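Local coordinates for 2S Albumin protein (Dolichos, PDB 6IX1) that is a seed albumin of the hemopexin fold whose precise role is not established, probably a storage protein that may also bind small ligands, at residues R140-Y143 against D144-Q147; V209-I212 against L213-W216. One frame throughout, in Å; residues are numbered along the deposited sequence.

Contact 1: residues R140-Y143 against D144-Q147; sequences RIAY and DSKQ. With SO4 (sulfate ion), chain E.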
ATOM      1  N   ARG A 140      10.802   3.373  -8.117  1.00 10.86           N
ATOM      2  CA  ARG A 140       9.583   4.056  -8.518  1.00 11.10           C
ATOM      3  C   ARG A 140       9.166   3.629  -9.902  1.00 10.99           C
ATOM      4  O   ARG A 140      10.033   3.601 -10.797  1.00 11.85           O
ATOM      5  CB  ARG A 140       9.785   5.559  -8.566  1.00 13.95           C
ATOM      6  CG  ARG A 140      10.501   6.269  -7.444  1.00 17.31           C
ATOM      7  CD  ARG A 140      11.336   7.323  -8.086  1.00 26.03           C
ATOM      8  NE  ARG A 140      12.512   7.608  -7.338  1.00 18.69           N
ATOM      9  CZ  ARG A 140      13.751   7.264  -7.630  1.00 16.30           C
ATOM     10  NH1 ARG A 140      14.675   7.779  -6.870  1.00 15.90           N
ATOM     11  NH2 ARG A 140      14.100   6.632  -8.730  1.00 17.68           N
ATOM     12  N   ILE A 141       7.884   3.372 -10.057  1.00 10.32           N
ATOM     13  CA  ILE A 141       7.314   3.092 -11.384  1.00 12.28           C
ATOM     14  C   ILE A 141       6.328   4.198 -11.727  1.00 10.35           C
ATOM     15  O   ILE A 141       5.570   4.604 -10.868  1.00 10.71           O
ATOM     16  CB  ILE A 141       6.782   1.670 -11.449  1.00 13.37           C
ATOM     17  CG1 ILE A 141       6.533   1.208 -12.875  1.00 14.51           C
ATOM     18  CG2 ILE A 141       5.571   1.543 -10.557  1.00 10.80           C
ATOM     19  CD1 ILE A 141       6.680  -0.246 -13.049  1.00 15.07           C
ATOM     20  N   ALA A 142       6.301   4.580 -12.983  1.00  9.71           N
ATOM     21  CA  ALA A 142       5.215   5.430 -13.514  1.00  8.87           C
ATOM     22  C   ALA A 142       4.177   4.454 -14.021  1.00  9.03           C
ATOM     23  O   ALA A 142       4.430   3.661 -14.916  1.00 10.21           O
ATOM     24  CB  ALA A 142       5.739   6.317 -14.620  1.00  9.87           C
ATOM     25  N   TYR A 143       2.980   4.414 -13.412  1.00  9.96           N
ATOM     26  CA  TYR A 143       2.016   3.317 -13.672  1.00 10.02           C
ATOM     27  C   TYR A 143       1.486   3.358 -15.094  1.00  8.43           C
ATOM     28  O   TYR A 143       1.039   2.373 -15.561  1.00 11.06           O
ATOM     29  CB  TYR A 143       0.919   3.220 -12.622  1.00  9.90           C
ATOM     30  CG  TYR A 143      -0.067   4.365 -12.615  1.00  9.14           C
ATOM     31  CD1 TYR A 143      -1.053   4.498 -13.590  1.00  9.70           C
ATOM     32  CD2 TYR A 143       0.016   5.359 -11.674  1.00  9.34           C
ATOM     33  CE1 TYR A 143      -1.913   5.572 -13.622  1.00 12.23           C
ATOM     34  CE2 TYR A 143      -0.847   6.400 -11.650  1.00 10.58           C
ATOM     35  CZ  TYR A 143      -1.821   6.531 -12.634  1.00 11.70           C
ATOM     36  OH  TYR A 143      -2.665   7.585 -12.638  1.00 15.72           O
ATOM     37  N   ASP A 144       1.445   4.571 -15.685  1.00  8.30           N
ATOM     38  CA  ASP A 144       0.764   4.706 -16.985  1.00  9.76           C
ATOM     39  C   ASP A 144       1.671   4.315 -18.121  1.00  9.39           C
ATOM     40  O   ASP A 144       1.244   3.642 -18.995  1.00 10.12           O
ATOM     41  CB  ASP A 144       0.253   6.130 -17.165  1.00  8.55           C
ATOM     42  CG  ASP A 144       1.233   7.277 -17.079  1.00 10.71           C
ATOM     43  OD1 ASP A 144       2.360   7.056 -16.555  1.00 10.22           O
ATOM     44  OD2 ASP A 144       0.850   8.364 -17.509  1.00 13.84           O
ATOM     45  N   SER A 145       2.921   4.695 -18.077  1.00  7.61           N
ATOM     46  CA  SER A 145       3.909   4.241 -19.083  1.00  7.24           C
ATOM     47  C   SER A 145       4.559   2.925 -18.683  1.00  8.10           C
ATOM     48  O   SER A 145       5.159   2.293 -19.576  1.00  9.01           O
ATOM     49  CB  SER A 145       5.034   5.207 -19.187  1.00  7.74           C
ATOM     50  OG  SER A 145       5.718   5.342 -17.936  1.00  7.75           O
ATOM     51  N   LYS A 146       4.392   2.494 -17.457  1.00  8.13           N
ATOM     52  CA  LYS A 146       5.075   1.313 -16.897  1.00  9.27           C
ATOM     53  C   LYS A 146       6.593   1.407 -16.949  1.00 10.41           C
ATOM     54  O   LYS A 146       7.243   0.377 -16.889  1.00 16.08           O
ATOM     55  CB  LYS A 146       4.492   0.015 -17.459  1.00  9.00           C
ATOM     56  CG  LYS A 146       2.997  -0.196 -17.163  1.00  9.50           C
ATOM     57  CD  LYS A 146       2.543  -1.479 -17.788  1.00 10.89           C
ATOM     58  CE  LYS A 146       1.146  -1.854 -17.328  1.00 12.68           C
ATOM     59  NZ  LYS A 146       0.777  -3.130 -17.939  1.00 16.00           N
ATOM     60  N   GLN A 147       7.125   2.592 -16.993  1.00  8.69           N
ATOM     61  CA  GLN A 147       8.570   2.827 -16.930  0.51  9.02           C
ATOM     62  C   GLN A 147       9.037   2.786 -15.492  1.00 10.15           C
ATOM     63  O   GLN A 147       8.398   3.348 -14.693  1.00 12.27           O
ATOM     64  CB  GLN A 147       9.004   4.178 -17.508  0.51  7.81           C
ATOM     65  CG  GLN A 147       8.778   4.305 -19.024  0.51  7.00           C
ATOM     66  CD  GLN A 147       9.269   5.667 -19.467  0.51  7.51           C
ATOM     67  OE1 GLN A 147      10.340   6.099 -19.039  0.51 11.25           O
ATOM     68  NE2 GLN A 147       8.584   6.324 -20.386  0.51  9.38           N
TER
HETATM   69  S   SO4 E 302      12.333   9.966  -4.472  1.00 15.74           S
HETATM   70  O1  SO4 E 302      11.260  10.259  -5.502  1.00 20.90           O
HETATM   71  O2  SO4 E 302      11.485  10.260  -3.314  1.00 14.03           O
HETATM   72  O3  SO4 E 302      13.269  10.926  -4.759  1.00 18.25           O
HETATM   73  O4  SO4 E 302      12.719   8.628  -4.697  1.00 12.23           O
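The turn that leaves strand 137-142 of a hemopexin-repeat blade, leading into strand 148-149, is closed between Ala142 and the pair Lys146 and Gln147. Ala142 N donates to Gln147 O at 3.0 Å in a nearly straight bond (169° at the hydrogen), while Lys146 N returns only a weak bond to Ala142 O. Inside the loop Ser145 OG accepts from Gln147 N at 3.2 Å, an ST turn, and the same OG lies 3.5 Å from Ala142 CB. With CG set between its backbone N and carbonyl carbon (chi1 57°), Asp144 turns its carboxylate toward Ser145 N, which meets OD1 from above the carboxylate plane. The buried Ile141 places CG1 3.4 Å from Gln147 O, the carbonyl already engaged by Ala142. The Tyr143 hydroxyl is hydrogen-bonded to Glu69 OE1, and the extended Lys146 chain brings NZ to Met105 O. At the start of the segment, the Arg140 guanidinium presents its NE and NH1 edge to a sulfate: O4 is gripped by NE at 2.8 Å and by NH1 at 3.0 Å. Arg140 NH2 bonds to Val149 O, and the hydroxyls of Tyr131 and Tyr138 and the backbone N of Gly199 also hydrogen-bond to the sulfate. The ion probably comes from the crystallisation liquor, but its charge would probably ease the nearness of Arg140 and Arg153, consistent with a small anion-binding pocket.

Contact 2: residues V209-I212 against L213-W216; sequences VRPI and LDGW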
ATOM      1  N   VAL A 209       7.529   7.290  15.431  1.00 10.99           N
ATOM      2  CA  VAL A 209       7.244   5.847  15.216  1.00 12.24           C
ATOM      3  C   VAL A 209       6.498   5.343  16.433  1.00 13.33           C
ATOM      4  O   VAL A 209       6.933   5.616  17.601  1.00 16.50           O
ATOM      5  CB  VAL A 209       8.523   5.052  14.965  1.00 11.83           C
ATOM      6  CG1 VAL A 209       8.183   3.601  14.817  1.00 14.19           C
ATOM      7  CG2 VAL A 209       9.295   5.582  13.751  1.00 12.20           C
ATOM      8  N   ARG A 210       5.372   4.683  16.217  1.00 10.62           N
ATOM      9  CA  ARG A 210       4.529   4.242  17.334  1.00 12.07           C
ATOM     10  C   ARG A 210       3.719   3.044  16.913  1.00  9.01           C
ATOM     11  O   ARG A 210       3.543   2.726  15.763  1.00  9.31           O
ATOM     12  CB  ARG A 210       3.606   5.382  17.763  1.00 21.07           C
ATOM     13  CG  ARG A 210       2.622   5.765  16.696  1.00 21.07           C
ATOM     14  CD  ARG A 210       2.025   7.157  16.818  1.00 27.72           C
ATOM     15  NE  ARG A 210       1.044   7.251  17.887  1.00 26.80           N
ATOM     16  CZ  ARG A 210      -0.042   7.989  17.833  1.00 22.60           C
ATOM     17  NH1 ARG A 210      -0.391   8.644  16.737  1.00 18.25           N
ATOM     18  NH2 ARG A 210      -0.810   8.030  18.880  1.00 23.51           N
ATOM     19  N   PRO A 211       3.191   2.291  17.901  1.00  9.60           N
ATOM     20  CA  PRO A 211       2.330   1.161  17.606  1.00  9.11           C
ATOM     21  C   PRO A 211       1.061   1.591  16.847  1.00  8.57           C
ATOM     22  O   PRO A 211       0.452   2.654  17.145  1.00  8.83           O
ATOM     23  CB  PRO A 211       1.945   0.605  18.977  1.00 10.15           C
ATOM     24  CG  PRO A 211       3.112   1.029  19.860  1.00 12.16           C
ATOM     25  CD  PRO A 211       3.430   2.438  19.350  1.00 13.54           C
ATOM     26  N   ILE A 212       0.713   0.822  15.846  1.00  8.10           N
ATOM     27  CA  ILE A 212      -0.487   1.082  15.009  1.00  8.16           C
ATOM     28  C   ILE A 212      -1.675   1.288  15.922  1.00  8.84           C
ATOM     29  O   ILE A 212      -2.449   2.207  15.701  1.00 10.50           O
ATOM     30  CB  ILE A 212      -0.700  -0.119  14.101  1.00  8.34           C
ATOM     31  CG1 ILE A 212       0.402  -0.216  13.021  1.00  8.84           C
ATOM     32  CG2 ILE A 212      -2.069  -0.011  13.434  1.00 10.44           C
ATOM     33  CD1 ILE A 212       0.491  -1.533  12.284  1.00 11.64           C
ATOM     34  N   LEU A 213      -1.875   0.388  16.907  1.00  8.71           N
ATOM     35  CA  LEU A 213      -3.105   0.461  17.727  1.00  9.78           C
ATOM     36  C   LEU A 213      -3.115   1.689  18.619  1.00 10.71           C
ATOM     37  O   LEU A 213      -4.180   2.057  19.127  1.00 13.46           O
ATOM     38  CB  LEU A 213      -3.242  -0.846  18.472  1.00 10.82           C
ATOM     39  CG  LEU A 213      -3.524  -2.042  17.579  1.00 12.29           C
ATOM     40  CD1 LEU A 213      -3.754  -3.257  18.460  1.00 15.19           C
ATOM     41  CD2 LEU A 213      -4.715  -1.754  16.668  1.00 13.63           C
ATOM     42  N   ASP A 214      -2.001   2.349  18.836  1.00  9.62           N
ATOM     43  CA  ASP A 214      -2.034   3.624  19.545  1.00  9.82           C
ATOM     44  C   ASP A 214      -2.554   4.766  18.685  1.00  9.39           C
ATOM     45  O   ASP A 214      -3.254   5.655  19.162  1.00 12.22           O
ATOM     46  CB  ASP A 214      -0.671   3.929  20.148  1.00 11.24           C
ATOM     47  CG  ASP A 214      -0.315   2.891  21.249  1.00 17.13           C
ATOM     48  OD1 ASP A 214      -1.199   2.298  21.846  1.00 20.51           O
ATOM     49  OD2 ASP A 214       0.829   2.628  21.482  1.00 24.51           O
ATOM     50  N   GLY A 215      -2.173   4.765  17.417  1.00  8.49           N
ATOM     51  CA  GLY A 215      -2.607   5.838  16.493  1.00  8.83           C
ATOM     52  C   GLY A 215      -3.944   5.574  15.806  1.00  8.23           C
ATOM     53  O   GLY A 215      -4.624   6.495  15.409  1.00  9.25           O
ATOM     54  N   TRP A 216      -4.274   4.290  15.720  1.00  8.10           N
ATOM     55  CA  TRP A 216      -5.476   3.774  14.999  1.00  8.16           C
ATOM     56  C   TRP A 216      -6.278   2.854  15.911  1.00  7.98           C
ATOM     57  O   TRP A 216      -6.427   1.665  15.674  1.00  8.61           O
ATOM     58  CB  TRP A 216      -5.017   3.010  13.759  1.00  8.27           C
ATOM     59  CG  TRP A 216      -4.338   3.909  12.759  1.00  8.64           C
ATOM     60  CD1 TRP A 216      -3.027   4.336  12.786  1.00 10.65           C
ATOM     61  CD2 TRP A 216      -4.865   4.390  11.524  1.00  7.64           C
ATOM     62  NE1 TRP A 216      -2.754   5.109  11.696  1.00 10.52           N
ATOM     63  CE2 TRP A 216      -3.854   5.152  10.886  1.00  7.70           C
ATOM     64  CE3 TRP A 216      -6.065   4.183  10.851  1.00  7.18           C
ATOM     65  CZ2 TRP A 216      -4.036   5.737   9.654  1.00  9.22           C
ATOM     66  CZ3 TRP A 216      -6.267   4.808   9.662  1.00  8.27           C
ATOM     67  CH2 TRP A 216      -5.276   5.562   9.057  1.00  8.88           C
TER
HETATM   68  O   HOH W   1      -3.541   9.117  15.756  1.00 12.63           O
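One face of the Arg210 guanidinium lies over Gly215, whose CA sits 3.4 Å above the plane and toward its rim; at the edge of the Trp216 indole, in plane, comes Ile212 O. Arg210 reaches the glycine by a bend at chi3 (-74°), and a water lies 2.9 Å from Gly215 O and accepts weakly from Arg210 NH1. Gly215 has no side chain to stand between its CA and the guanidinium face. With an alanine in place of Arg210, this side of Gly215 is likely to be left uncovered and the water to lose its arginine donor. Here strand 204-211, an edge strand of its four-stranded antiparallel sheet within the chain, passes directly into the short helix 212-215, with Pro211 at the N-cap. The Pro211 carbonyl takes Asp214 N at 3.0 Å, the donor standing well above the carbonyl plane, and Gly215 N more weakly. Ile212 O receives Trp216 N at 2.8 Å, closing the helical turn, and Ile212 CG2 meets Trp216 CB at 4.2 Å. Across the first turn Asp214 OD2 lies against the Pro211 ring, 3.2 Å from CG. Beyond the helix, the Trp216 indole makes edge-to-face contacts with Tyr184, Tyr191 and Phe18.

Contact 1 precedes contact 2 along the chain, and the two lie on opposite sides of its centre, their own centres about 32 Å apart and their nearest atoms about 21 Å apart. They share no sheet: contact 1 sits at the end of strand 137-142, in the sheet of strands 120-123 to 151-154, and contact 2 at the end of strand 204-211, in the sheet that starts with 173-176, consistent with the third and fourth blades of a hemopexin-like propeller. Contact 1 turns the chain within its sheet, toward strand 148-149, whereas contact 2 ends the last strand of its sheet in a helix. Both are thus local, serving separate sheets of a single-chain protein without touching each other.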